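Local structure of SAM-dependent methyltransferase (3GGD) at residues P11-V15 with I137-K141; F50-N55 with A126-M130; P59-C65 with R80-D85; E163-I169 with P196-T200. The protein probably transfers methyl groups from S-adenosyl-L-methionine to an acceptor not established here, and is seen with the by-product S-adenosyl-L-homocysteine bound. All blocks are in the same frame, centred on the assembly; numbering follows the deposited sequence.

Contact 1. Residues P11-V15 with I137-K141; sequences PDINV and IPVEK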
loop_
_atom_site.group_PDB
_atom_site.type_symbol
_atom_site.label_atom_id
_atom_site.label_comp_id
_atom_site.label_asym_id
_atom_site.label_seq_id
_atom_site.Cartn_x
_atom_site.Cartn_y
_atom_site.Cartn_z
ATOM N N PRO A 11 12.171 -13.729 -5.914
ATOM C CA PRO A 11 13.074 -14.164 -4.835
ATOM C C PRO A 11 12.266 -14.519 -3.573
ATOM O O PRO A 11 11.263 -13.854 -3.270
ATOM C CB PRO A 11 13.976 -12.937 -4.587
ATOM C CG PRO A 11 13.771 -12.031 -5.750
ATOM C CD PRO A 11 12.383 -12.312 -6.270
ATOM N N ASP A 12 12.682 -15.571 -2.875
ATOM C CA ASP A 12 12.013 -15.996 -1.647
ATOM C C ASP A 12 12.543 -15.107 -0.505
ATOM O O ASP A 12 13.742 -15.066 -0.272
ATOM C CB ASP A 12 12.286 -17.488 -1.380
ATOM C CG ASP A 12 11.438 -18.056 -0.229
ATOM O OD1 ASP A 12 10.501 -17.371 0.254
ATOM O OD2 ASP A 12 11.715 -19.204 0.195
ATOM N N ILE A 13 11.670 -14.377 0.179
ATOM C CA ILE A 13 12.123 -13.443 1.202
ATOM C C ILE A 13 11.327 -13.558 2.488
ATOM O O ILE A 13 10.237 -14.110 2.518
ATOM C CB ILE A 13 11.987 -11.952 0.741
ATOM C CG1 ILE A 13 10.573 -11.673 0.239
ATOM C CG2 ILE A 13 12.964 -11.621 -0.344
ATOM C CD1 ILE A 13 10.262 -10.148 0.049
ATOM N N ASN A 14 11.908 -13.015 3.543
ATOM C CA ASN A 14 11.197 -12.736 4.757
ATOM C C ASN A 14 10.707 -11.314 4.546
ATOM O O ASN A 14 11.507 -10.369 4.529
ATOM C CB ASN A 14 12.112 -12.823 5.969
ATOM C CG ASN A 14 11.365 -12.579 7.250
ATOM O OD1 ASN A 14 10.796 -11.504 7.466
ATOM N ND2 ASN A 14 11.344 -13.592 8.115
ATOM N N VAL A 15 9.391 -11.176 4.355
ATOM C CA VAL A 15 8.797 -9.918 3.977
ATOM C C VAL A 15 9.077 -8.805 5.010
ATOM O O VAL A 15 9.469 -7.690 4.626
ATOM C CB VAL A 15 7.264 -10.092 3.713
ATOM C CG1 VAL A 15 6.538 -8.710 3.567
ATOM C CG2 VAL A 15 7.025 -11.022 2.493
ATOM N N ILE A 137 3.218 -8.420 -2.196
ATOM C CA ILE A 137 3.200 -9.571 -1.298
ATOM C C ILE A 137 3.311 -10.868 -2.099
ATOM O O ILE A 137 2.565 -11.087 -3.066
ATOM C CB ILE A 137 1.931 -9.589 -0.387
ATOM C CG1 ILE A 137 1.852 -8.314 0.474
ATOM C CG2 ILE A 137 1.881 -10.868 0.506
ATOM C CD1 ILE A 137 2.824 -8.224 1.670
ATOM N N PRO A 138 4.260 -11.741 -1.736
ATOM C CA PRO A 138 4.306 -13.028 -2.425
ATOM C C PRO A 138 2.930 -13.707 -2.396
ATOM O O PRO A 138 2.251 -13.677 -1.364
ATOM C CB PRO A 138 5.329 -13.827 -1.605
ATOM C CG PRO A 138 6.213 -12.754 -1.052
ATOM C CD PRO A 138 5.306 -11.644 -0.706
ATOM N N VAL A 139 2.551 -14.297 -3.518
ATOM C CA VAL A 139 1.210 -14.872 -3.701
ATOM C C VAL A 139 0.851 -15.881 -2.618
ATOM O O VAL A 139 -0.266 -15.855 -2.096
ATOM C CB VAL A 139 1.043 -15.448 -5.133
ATOM C CG1 VAL A 139 -0.230 -16.320 -5.259
ATOM C CG2 VAL A 139 1.001 -14.265 -6.105
ATOM N N GLU A 140 1.820 -16.702 -2.228
ATOM C CA GLU A 140 1.585 -17.705 -1.200
ATOM C C GLU A 140 1.383 -17.133 0.226
ATOM O O GLU A 140 1.002 -17.859 1.120
ATOM C CB GLU A 140 2.690 -18.765 -1.201
ATOM C CG GLU A 140 4.058 -18.230 -0.763
ATOM C CD GLU A 140 4.921 -17.552 -1.881
ATOM O OE1 GLU A 140 4.438 -17.193 -3.023
ATOM O OE2 GLU A 140 6.136 -17.406 -1.552
ATOM N N LYS A 141 1.612 -15.837 0.426
ATOM C CA LYS A 141 1.403 -15.207 1.709
ATOM C C LYS A 141 0.210 -14.275 1.721
ATOM O O LYS A 141 -0.123 -13.709 2.766
ATOM C CB LYS A 141 2.672 -14.456 2.107
ATOM C CG LYS A 141 3.779 -15.470 2.463
ATOM C CD LYS A 141 5.122 -14.834 2.374
ATOM C CE LYS A 141 6.301 -15.832 2.757
ATOM N NZ LYS A 141 7.629 -15.202 2.304
HETATM O O HOH W 1 8.663 -15.365 -0.179
#
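At the border of the S-adenosyl-L-homocysteine pocket, V15 at the start of helix 15-29 meets I137 and P138 of the loop that follows strand 127-131. The two valine methyls divide the work. CG1 touches CD1 of I137 at 4.2 Å, the two side chains crossing at about a right angle, while CG2 lies 3.7 Å from CD of P138 and slides past the proline ring. A compact branched residue suits this place, because V15 also touches the bound ligand and L111.

The polar half of the contact belongs to K141. Its chain is extended beyond CG, which lets it span the gap and bring NZ to 2.8 Å from the carbonyl O of I13. The same ammonium group donates to a water, with NZ and the water oxygen 2.7 Å apart. That water donates in turn to OD1 of D12 at 2.8 Å and accepts from the backbone N of I13 at 3.2 Å. OD1 of D12 is 4.1 Å from NZ of K141, too far for a salt bridge, so the water mediates between the two charges, which probably still attract each other.

Beside the contact, N14 caps helix 15-29 through OD1 and the backbone N of D17. The 137-141 loop, for its part, leads directly into helix 142-153, whose R142 side chain bonds to the carbonyl of I137.

Contact 2. Residues F50-N55 with A126-M130; sequences FELLFN and ANIYM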
loop_
_atom_site.group_PDB
_atom_site.type_symbol
_atom_site.label_atom_id
_atom_site.label_comp_id
_atom_site.label_asym_id
_atom_site.label_seq_id
_atom_site.Cartn_x
_atom_site.Cartn_y
_atom_site.Cartn_z
ATOM N N PHE A 50 -13.816 7.157 -2.184
ATOM C CA PHE A 50 -14.357 6.518 -0.977
ATOM C C PHE A 50 -14.943 7.406 0.128
ATOM O O PHE A 50 -15.629 6.895 1.025
ATOM C CB PHE A 50 -13.324 5.598 -0.369
ATOM C CG PHE A 50 -12.098 6.275 0.190
ATOM C CD1 PHE A 50 -12.035 6.638 1.534
ATOM C CD2 PHE A 50 -10.962 6.413 -0.577
ATOM C CE1 PHE A 50 -10.890 7.204 2.068
ATOM C CE2 PHE A 50 -9.824 6.974 -0.044
ATOM C CZ PHE A 50 -9.781 7.372 1.277
ATOM N N GLU A 51 -14.715 8.717 0.080
ATOM C CA GLU A 51 -15.153 9.553 1.169
ATOM C C GLU A 51 -16.664 9.574 1.410
ATOM O O GLU A 51 -17.101 9.840 2.528
ATOM C CB GLU A 51 -14.637 11.002 1.001
ATOM C CG GLU A 51 -15.167 11.730 -0.206
ATOM C CD GLU A 51 -14.565 13.115 -0.346
ATOM O OE1 GLU A 51 -14.437 13.790 0.677
ATOM O OE2 GLU A 51 -14.268 13.562 -1.458
ATOM N N LEU A 52 -17.475 9.383 0.370
ATOM C CA LEU A 52 -18.905 9.384 0.584
ATOM C C LEU A 52 -19.352 7.985 0.990
ATOM O O LEU A 52 -20.522 7.801 1.298
ATOM C CB LEU A 52 -19.650 9.809 -0.674
ATOM C CG LEU A 52 -19.221 11.162 -1.263
ATOM C CD1 LEU A 52 -20.082 11.526 -2.464
ATOM C CD2 LEU A 52 -19.341 12.222 -0.187
ATOM N N LEU A 53 -18.450 7.002 0.985
ATOM C CA LEU A 53 -18.848 5.630 1.326
ATOM C C LEU A 53 -18.406 5.209 2.725
ATOM O O LEU A 53 -18.901 4.228 3.223
ATOM C CB LEU A 53 -18.292 4.638 0.296
ATOM C CG LEU A 53 -18.699 4.847 -1.162
ATOM C CD1 LEU A 53 -17.961 3.921 -2.140
ATOM C CD2 LEU A 53 -20.242 4.748 -1.304
ATOM N N PHE A 54 -17.477 5.919 3.367
ATOM C CA PHE A 54 -16.977 5.514 4.675
ATOM C C PHE A 54 -17.789 6.169 5.798
ATOM O O PHE A 54 -18.036 7.345 5.750
ATOM C CB PHE A 54 -15.532 6.005 4.847
ATOM C CG PHE A 54 -14.462 5.122 4.228
ATOM C CD1 PHE A 54 -14.744 4.194 3.241
ATOM C CD2 PHE A 54 -13.130 5.274 4.632
ATOM C CE1 PHE A 54 -13.736 3.430 2.684
ATOM C CE2 PHE A 54 -12.104 4.513 4.053
ATOM C CZ PHE A 54 -12.428 3.578 3.105
ATOM N N ASN A 55 -18.155 5.424 6.839
ATOM C CA ASN A 55 -18.699 6.071 8.038
ATOM C C ASN A 55 -17.530 6.730 8.792
ATOM O O ASN A 55 -16.648 6.015 9.267
ATOM C CB ASN A 55 -19.351 5.029 8.950
ATOM C CG ASN A 55 -19.722 5.611 10.314
ATOM O OD1 ASN A 55 -19.474 6.809 10.641
ATOM N ND2 ASN A 55 -20.263 4.766 11.126
ATOM N N ALA A 126 -12.819 -0.844 11.887
ATOM C CA ALA A 126 -12.115 0.324 11.335
ATOM C C ALA A 126 -12.332 0.376 9.822
ATOM O O ALA A 126 -12.486 -0.657 9.173
ATOM C CB ALA A 126 -10.607 0.241 11.617
ATOM N N ASN A 127 -12.323 1.583 9.272
ATOM C CA ASN A 127 -12.222 1.728 7.821
ATOM C C ASN A 127 -10.763 1.615 7.470
ATOM O O ASN A 127 -9.914 1.833 8.336
ATOM C CB ASN A 127 -12.753 3.064 7.371
ATOM C CG ASN A 127 -14.232 3.186 7.569
ATOM O OD1 ASN A 127 -14.968 2.242 7.285
ATOM N ND2 ASN A 127 -14.682 4.363 8.070
ATOM N N ILE A 128 -10.463 1.231 6.223
ATOM C CA ILE A 128 -9.061 1.087 5.781
ATOM C C ILE A 128 -8.783 1.789 4.468
ATOM O O ILE A 128 -9.554 1.672 3.497
ATOM C CB ILE A 128 -8.624 -0.403 5.617
ATOM C CG1 ILE A 128 -8.648 -1.133 6.960
ATOM C CG2 ILE A 128 -7.192 -0.508 5.014
ATOM C CD1 ILE A 128 -8.453 -2.650 6.879
ATOM N N TYR A 129 -7.687 2.549 4.468
ATOM C CA TYR A 129 -7.071 3.080 3.271
ATOM C C TYR A 129 -5.762 2.315 3.084
ATOM O O TYR A 129 -4.922 2.259 4.006
ATOM C CB TYR A 129 -6.745 4.577 3.440
ATOM C CG TYR A 129 -5.950 5.184 2.301
ATOM C CD1 TYR A 129 -6.568 5.587 1.133
ATOM C CD2 TYR A 129 -4.568 5.345 2.388
ATOM C CE1 TYR A 129 -5.827 6.173 0.083
ATOM C CE2 TYR A 129 -3.831 5.958 1.374
ATOM C CZ TYR A 129 -4.465 6.366 0.210
ATOM O OH TYR A 129 -3.753 6.948 -0.834
HETATM N N MSE A 130 -5.596 1.705 1.914
HETATM C CA MSE A 130 -4.369 1.001 1.617
HETATM C C MSE A 130 -3.866 1.323 0.213
HETATM O O MSE A 130 -4.508 1.009 -0.801
HETATM C CB MSE A 130 -4.560 -0.508 1.770
HETATM C CG MSE A 130 -3.258 -1.283 1.628
HETATM SE SE MSE A 130 -3.537 -3.234 2.030
HETATM C CE MSE A 130 -4.456 -3.625 0.504
HETATM O O HOH W 2 -17.549 2.615 6.826
#
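The loop 50-55 turns back on itself alongside strand 127-131, leaving CA of F54 6.8 Å from CA of N127, whereas F50 and Y129 are more widely spaced; the turn is held by the carbonyl of F50, which accepts from L53 N and, weakly, from F54 N.

F54 and N127 form the heart of the contact. CG of N127 lies beside its own backbone N, opposite the carbonyl carbon, which lays the amide over one face of the phenyl ring. The planes are 27° apart in a stacked arrangement, and CB of N127 comes to 3.5 Å from CD2 of F54. F50 CD1 sits over the opposite face, toward the rim, so the F54 ring is held between the two. At its edge, CZ of F54 is 3.5 Å from the carbonyl O of I128.

An asparagine suits this place because its flat amide can pack on a ring while both ends find polar partners. ND2 donates a weak bond to the carbonyl O of N55, 2.8 Å away but bent to 130° at the hydrogen. OD1 of N127 accepts from the backbone N of A158 and lies 2.6 Å from a water oxygen. That water accepts from the backbone N of N55.

Farther along, F50 meets Y129 obliquely, the ring planes 40° apart and CZ of F50 3.7 Å from CD1 of Y129. The tyrosine hydroxyl is bonded to D46.

Strand 127-131 runs between strands 60-63 and 158-164, in the parallel part of the Rossmann-like sheet of class I methyltransferases. F50 and F54, from the segment between helix 43-50 and strand 60-63, pack against it.

Contact 3. Residues P59-C65 with R80-D85; sequences PLIDFAC and RVIGLD. With SAH (S-adenosyl-L-homocysteine), chain E; SO4 (sulfate ion), chain H.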
loop_
_atom_site.group_PDB
_atom_site.type_symbol
_atom_site.label_atom_id
_atom_site.label_comp_id
_atom_site.label_asym_id
_atom_site.label_seq_id
_atom_site.Cartn_x
_atom_site.Cartn_y
_atom_site.Cartn_z
ATOM N N PRO A 59 -12.749 4.616 13.366
ATOM C CA PRO A 59 -11.364 4.983 13.163
ATOM C C PRO A 59 -10.947 4.609 11.741
ATOM O O PRO A 59 -11.497 3.655 11.175
ATOM C CB PRO A 59 -10.585 4.101 14.177
ATOM C CG PRO A 59 -11.526 3.025 14.594
ATOM C CD PRO A 59 -12.917 3.514 14.342
ATOM N N LEU A 60 -10.009 5.371 11.191
ATOM C CA LEU A 60 -9.454 5.112 9.875
ATOM C C LEU A 60 -8.045 4.583 10.018
ATOM O O LEU A 60 -7.193 5.255 10.613
ATOM C CB LEU A 60 -9.398 6.376 9.009
ATOM C CG LEU A 60 -8.805 6.178 7.587
ATOM C CD1 LEU A 60 -9.555 5.137 6.726
ATOM C CD2 LEU A 60 -8.764 7.516 6.861
ATOM N N ILE A 61 -7.799 3.406 9.431
ATOM C CA ILE A 61 -6.467 2.858 9.380
ATOM C C ILE A 61 -5.853 3.083 8.008
ATOM O O ILE A 61 -6.485 2.787 6.991
ATOM C CB ILE A 61 -6.463 1.325 9.669
ATOM C CG1 ILE A 61 -6.808 1.057 11.166
ATOM C CG2 ILE A 61 -5.095 0.691 9.259
ATOM C CD1 ILE A 61 -7.092 -0.462 11.496
ATOM N N ASP A 62 -4.642 3.675 7.993
ATOM C CA ASP A 62 -3.755 3.728 6.791
ATOM C C ASP A 62 -2.900 2.494 6.939
ATOM O O ASP A 62 -1.965 2.455 7.740
ATOM C CB ASP A 62 -2.877 4.990 6.750
ATOM C CG ASP A 62 -2.097 5.129 5.447
ATOM O OD1 ASP A 62 -2.029 4.156 4.657
ATOM O OD2 ASP A 62 -1.530 6.224 5.216
ATOM N N PHE A 63 -3.294 1.440 6.229
ATOM C CA PHE A 63 -2.660 0.135 6.359
ATOM C C PHE A 63 -1.417 0.069 5.459
ATOM O O PHE A 63 -1.537 0.290 4.249
ATOM C CB PHE A 63 -3.608 -0.996 5.937
ATOM C CG PHE A 63 -3.082 -2.314 6.331
ATOM C CD1 PHE A 63 -2.101 -2.928 5.573
ATOM C CD2 PHE A 63 -3.445 -2.865 7.546
ATOM C CE1 PHE A 63 -1.533 -4.112 5.976
ATOM C CE2 PHE A 63 -2.877 -4.069 7.972
ATOM C CZ PHE A 63 -1.898 -4.681 7.193
ATOM N N ALA A 64 -0.242 -0.225 6.037
ATOM C CA ALA A 64 1.049 -0.208 5.291
ATOM C C ALA A 64 1.346 1.251 4.880
ATOM O O ALA A 64 1.578 1.593 3.712
ATOM C CB ALA A 64 1.049 -1.207 4.058
ATOM N N CYS A 65 1.285 2.126 5.871
ATOM C CA CYS A 65 1.385 3.562 5.669
ATOM C C CYS A 65 2.772 4.097 5.263
ATOM O O CYS A 65 2.917 5.293 4.934
ATOM C CB CYS A 65 0.926 4.273 6.940
ATOM S SG CYS A 65 2.019 3.954 8.380
ATOM N N ARG A 80 -9.895 10.560 13.397
ATOM C CA ARG A 80 -8.932 9.665 14.025
ATOM C C ARG A 80 -8.282 8.748 13.003
ATOM O O ARG A 80 -8.960 7.959 12.334
ATOM C CB ARG A 80 -9.617 8.843 15.120
ATOM C CG ARG A 80 -8.686 7.867 15.832
ATOM C CD ARG A 80 -9.461 6.943 16.761
ATOM N NE ARG A 80 -8.560 6.031 17.464
ATOM C CZ ARG A 80 -8.958 5.039 18.255
ATOM N NH1 ARG A 80 -10.241 4.790 18.447
ATOM N NH2 ARG A 80 -8.047 4.294 18.859
ATOM N N VAL A 81 -6.957 8.841 12.910
ATOM C CA VAL A 81 -6.173 8.046 11.966
ATOM C C VAL A 81 -5.090 7.240 12.696
ATOM O O VAL A 81 -4.385 7.750 13.566
ATOM C CB VAL A 81 -5.545 8.942 10.870
ATOM C CG1 VAL A 81 -4.673 8.104 9.886
ATOM C CG2 VAL A 81 -6.667 9.781 10.103
ATOM N N ILE A 82 -4.967 5.974 12.300
ATOM C CA ILE A 82 -3.949 5.078 12.792
ATOM C C ILE A 82 -3.132 4.601 11.575
ATOM O O ILE A 82 -3.656 4.020 10.639
ATOM C CB ILE A 82 -4.574 3.872 13.515
ATOM C CG1 ILE A 82 -5.407 4.350 14.718
ATOM C CG2 ILE A 82 -3.484 2.886 13.973
ATOM C CD1 ILE A 82 -6.411 3.321 15.253
ATOM N N GLY A 83 -1.836 4.857 11.608
ATOM C CA GLY A 83 -0.922 4.417 10.555
ATOM C C GLY A 83 -0.217 3.143 11.011
ATOM O O GLY A 83 0.461 3.121 12.041
ATOM N N LEU A 84 -0.427 2.064 10.272
ATOM C CA LEU A 84 0.167 0.773 10.606
ATOM C C LEU A 84 1.207 0.382 9.540
ATOM O O LEU A 84 0.967 0.519 8.330
ATOM C CB LEU A 84 -0.904 -0.302 10.675
ATOM C CG LEU A 84 -2.021 -0.154 11.728
ATOM C CD1 LEU A 84 -3.022 -1.337 11.540
ATOM C CD2 LEU A 84 -1.465 -0.072 13.128
ATOM N N ASP A 85 2.344 -0.140 9.993
ATOM C CA ASP A 85 3.348 -0.643 9.081
ATOM C C ASP A 85 4.181 -1.694 9.795
ATOM O O ASP A 85 4.362 -1.643 11.032
ATOM C CB ASP A 85 4.229 0.491 8.544
ATOM C CG ASP A 85 4.882 0.137 7.207
ATOM O OD1 ASP A 85 5.929 -0.579 7.210
ATOM O OD2 ASP A 85 4.342 0.567 6.141
HETATM N N SAH E . 1.035 3.115 1.532
HETATM C CA SAH E . 2.368 3.774 1.517
HETATM C CB SAH E . 3.542 2.792 1.322
HETATM C CG SAH E . 3.556 1.868 0.091
HETATM S SD SAH E . 5.047 0.862 -0.022
HETATM C C SAH E . 2.443 4.863 0.457
HETATM O O SAH E . 3.303 5.775 0.550
HETATM O OXT SAH E . 1.682 4.846 -0.511
HETATM C "C5'" SAH E . 4.492 -0.643 0.728
HETATM C "C4'" SAH E . 4.470 -0.568 2.283
HETATM O "O4'" SAH E . 3.978 -1.817 2.824
HETATM C "C3'" SAH E . 5.825 -0.351 2.983
HETATM O "O3'" SAH E . 5.803 0.741 3.886
HETATM C "C2'" SAH E . 6.061 -1.638 3.762
HETATM O "O2'" SAH E . 6.917 -1.531 4.919
HETATM C "C1'" SAH E . 4.644 -2.100 4.047
HETATM N N9 SAH E . 4.539 -3.525 4.383
HETATM C C8 SAH E . 5.196 -4.527 3.738
HETATM N N7 SAH E . 4.859 -5.714 4.271
HETATM C C5 SAH E . 3.978 -5.453 5.283
HETATM C C6 SAH E . 3.294 -6.272 6.278
HETATM N N6 SAH E . 3.540 -7.602 6.227
HETATM N N1 SAH E . 2.500 -5.697 7.193
HETATM C C2 SAH E . 2.329 -4.337 7.203
HETATM N N3 SAH E . 2.951 -3.549 6.326
HETATM C C4 SAH E . 3.785 -4.032 5.385
HETATM S S SO4 H . -3.776 2.452 18.800
HETATM O O1 SO4 H . -4.866 3.432 18.920
HETATM O O2 SO4 H . -2.703 2.887 17.910
HETATM O O3 SO4 H . -4.358 1.209 18.318
HETATM O O4 SO4 H . -3.171 2.227 20.113
#
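L60 and V81 begin the pairing of two adjacent parallel strands, 60-63 and 81-85, the first beta-alpha-beta unit of this Rossmann-like methyltransferase, with helix 69-77 as the crossover. The backbone bonds alternate in direction: L60 N donates to R80 O, I82 N to L60 O (2.9 Å), D62 N to I82 O, and L84 N to D62 O, the last nearly straight at 172°.

Past the end of strand 60-63, C65 N (3.0 Å) and, weakly, A64 N both donate to L84 O. With phi near +66°, A64 turns the chain toward the ligand, and its carbonyl O accepts the amino N of S-adenosyl-L-homocysteine at 2.7 Å.

D85, the acidic residue closing the second strand, grips the ribose as is characteristic of this family: OD1 accepts from O2' and OD2 from O3'. The same oxygens accept from the backbone N of S87 and G66 respectively, which would fix the carboxylate's rotation. OD2 of D62 is bonded to the hydroxyl of T71 on the crossover helix.

Branched residues suit one face, where CG2 of I61 meets CD1 of L84 at 3.7 Å. Glycine suits the other at G83, where SG of C65 lies against the bare backbone, 3.5 Å from C of G83.

Contact 4. Residues E163-I169 with P196-T200; sequences ELGTGCI and PGIFT. With SO4 (sulfate ion), chain G.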
loop_
_atom_site.group_PDB
_atom_site.type_symbol
_atom_site.label_atom_id
_atom_site.label_comp_id
_atom_site.label_asym_id
_atom_site.label_seq_id
_atom_site.Cartn_x
_atom_site.Cartn_y
_atom_site.Cartn_z
ATOM N N GLU A 163 -3.734 -0.658 -6.065
ATOM C CA GLU A 163 -2.621 -1.564 -6.241
ATOM C C GLU A 163 -2.125 -1.471 -7.681
ATOM O O GLU A 163 -2.796 -0.906 -8.535
ATOM C CB GLU A 163 -3.106 -3.004 -5.953
ATOM C CG GLU A 163 -3.552 -3.220 -4.515
ATOM C CD GLU A 163 -2.429 -3.066 -3.511
ATOM O OE1 GLU A 163 -1.253 -3.308 -3.905
ATOM O OE2 GLU A 163 -2.713 -2.660 -2.337
ATOM N N LEU A 164 -0.955 -2.033 -7.947
ATOM C CA LEU A 164 -0.493 -2.158 -9.323
ATOM C C LEU A 164 -1.300 -3.290 -9.909
ATOM O O LEU A 164 -1.487 -4.316 -9.251
ATOM C CB LEU A 164 1.012 -2.406 -9.394
ATOM C CG LEU A 164 1.887 -1.290 -8.769
ATOM C CD1 LEU A 164 3.390 -1.468 -9.084
ATOM C CD2 LEU A 164 1.422 0.101 -9.199
ATOM N N GLY A 165 -1.800 -3.084 -11.121
ATOM C CA GLY A 165 -2.704 -4.022 -11.747
ATOM C C GLY A 165 -2.107 -4.778 -12.923
ATOM O O GLY A 165 -0.886 -4.767 -13.157
ATOM N N THR A 166 -2.979 -5.479 -13.632
ATOM C CA THR A 166 -2.591 -6.231 -14.824
ATOM C C THR A 166 -1.824 -5.285 -15.733
ATOM O O THR A 166 -2.221 -4.119 -15.939
ATOM C CB THR A 166 -3.834 -6.771 -15.560
ATOM O OG1 THR A 166 -4.577 -7.557 -14.633
ATOM C CG2 THR A 166 -3.454 -7.625 -16.793
ATOM N N GLY A 167 -0.713 -5.779 -16.249
ATOM C CA GLY A 167 0.129 -4.953 -17.100
ATOM C C GLY A 167 1.319 -4.400 -16.355
ATOM O O GLY A 167 2.247 -3.910 -16.956
ATOM N N CYS A 168 1.317 -4.523 -15.038
ATOM C CA CYS A 168 2.424 -3.991 -14.240
ATOM C C CYS A 168 3.803 -4.453 -14.724
ATOM O O CYS A 168 4.711 -3.640 -14.898
ATOM C CB CYS A 168 2.254 -4.393 -12.767
ATOM S SG CYS A 168 3.722 -3.945 -11.700
ATOM N N ILE A 169 3.966 -5.764 -14.879
ATOM C CA ILE A 169 5.274 -6.343 -15.227
ATOM C C ILE A 169 5.664 -5.959 -16.664
ATOM O O ILE A 169 6.810 -5.611 -16.910
ATOM C CB ILE A 169 5.313 -7.893 -14.959
ATOM C CG1 ILE A 169 5.042 -8.192 -13.459
ATOM C CG2 ILE A 169 6.621 -8.549 -15.472
ATOM C CD1 ILE A 169 5.930 -7.490 -12.437
ATOM N N PRO A 196 7.741 -5.848 -7.476
ATOM C CA PRO A 196 6.379 -5.410 -7.738
ATOM C C PRO A 196 5.618 -6.603 -8.281
ATOM O O PRO A 196 6.220 -7.494 -8.894
ATOM C CB PRO A 196 6.552 -4.343 -8.831
ATOM C CG PRO A 196 7.770 -4.752 -9.552
ATOM C CD PRO A 196 8.681 -5.381 -8.509
ATOM N N GLY A 197 4.304 -6.601 -8.084
ATOM C CA GLY A 197 3.452 -7.653 -8.614
ATOM C C GLY A 197 2.147 -7.085 -9.131
ATOM O O GLY A 197 2.052 -5.887 -9.444
ATOM N N ILE A 198 1.136 -7.960 -9.190
ATOM C CA ILE A 198 -0.174 -7.687 -9.825
ATOM C C ILE A 198 -1.341 -8.005 -8.869
ATOM O O ILE A 198 -1.363 -9.092 -8.311
ATOM C CB ILE A 198 -0.325 -8.600 -11.085
ATOM C CG1 ILE A 198 0.844 -8.399 -12.073
ATOM C CG2 ILE A 198 -1.675 -8.369 -11.807
ATOM C CD1 ILE A 198 1.073 -9.597 -13.030
ATOM N N PHE A 199 -2.308 -7.089 -8.697
ATOM C CA PHE A 199 -3.508 -7.361 -7.922
ATOM C C PHE A 199 -4.719 -6.997 -8.792
ATOM O O PHE A 199 -4.761 -5.913 -9.386
ATOM C CB PHE A 199 -3.502 -6.582 -6.605
ATOM C CG PHE A 199 -4.505 -7.073 -5.615
ATOM C CD1 PHE A 199 -5.790 -6.552 -5.602
ATOM C CD2 PHE A 199 -4.178 -8.068 -4.726
ATOM C CE1 PHE A 199 -6.719 -7.003 -4.709
ATOM C CE2 PHE A 199 -5.109 -8.553 -3.816
ATOM C CZ PHE A 199 -6.376 -8.006 -3.794
ATOM N N THR A 200 -5.690 -7.900 -8.873
ATOM C CA THR A 200 -6.825 -7.764 -9.779
ATOM C C THR A 200 -8.198 -7.931 -9.112
ATOM O O THR A 200 -8.314 -8.335 -7.928
ATOM C CB THR A 200 -6.748 -8.863 -10.844
ATOM O OG1 THR A 200 -7.053 -10.111 -10.223
ATOM C CG2 THR A 200 -5.340 -8.967 -11.496
HETATM S S SO4 G . 1.687 -8.302 -16.359
HETATM O O1 SO4 G . 2.301 -7.148 -17.020
HETATM O O2 SO4 G . 2.064 -9.552 -17.039
HETATM O O3 SO4 G . 0.219 -8.127 -16.225
HETATM O O4 SO4 G . 2.244 -8.412 -15.006
HETATM O O HOH W 3 -5.671 -5.272 -12.476
#
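With SG anti to the backbone N (chi1 173°), C168 sends its sulfur toward the 196-200 loop, 4.0 Å from CB of P196 and 3.4 Å from the carbonyl O of G197. E163 is folded at its second torsion (chi2 -65°), and its aliphatic part crosses the base of F199, CB to CB 3.7 Å, the carboxylate plane about 60° from the ring. A glutamate suits this place because its methylenes pack on the phenylalanine while its buried carboxylate is satisfied by backbone N-H groups: OE1 by F134 and H135, OE2 by G133.

Between the segments runs one backbone bond, F199 N to L164 O, 2.9 Å long and lying in the carbonyl plane. A water extends the link, accepting from T166 N and donating to F199 O at 3.3 Å. Nearby, OG1 of T166 touches the methyl CG2 of T200 at 3.5 Å, while CD1 of I169 comes within 3.6 Å of the carbonyl O of P196.

Residues G165 to C168 make a type II turn, closed by C168 N bonding to G165 O. G167, with its positive phi, is the glycine expected at the third position. A sulfate, probably from the crystallisation liquor, lies at the start of helix 168-179, though its fit beside I198 is doubtful. The whole is a loop joining strand 158-164 of the Rossmann-like sheet to its next helix, with segment 196-200 lying across it.

From the N terminus, the chain first passes 11-15, which opens the widest loop; it closes only when 137-141 returns in contact 1. Within that span, 50-55 opens contact 2, closed by 126-130, and within that again 59-65 and 80-85 close contact 3, a short beta-alpha-beta loop. Contact 4 follows in series, tying the turn between strand 158-164 and helix 168-179 to the loop before helix 201-207; none of the four cross. Contacts 2 and 3 share the sheet directly, since strand 127-131 bonds to strand 60-63, and contact 2 touches contact 4 where M130 packs on E163. Contact 1 touches none of the others, joining the N-terminal segment to the cofactor side.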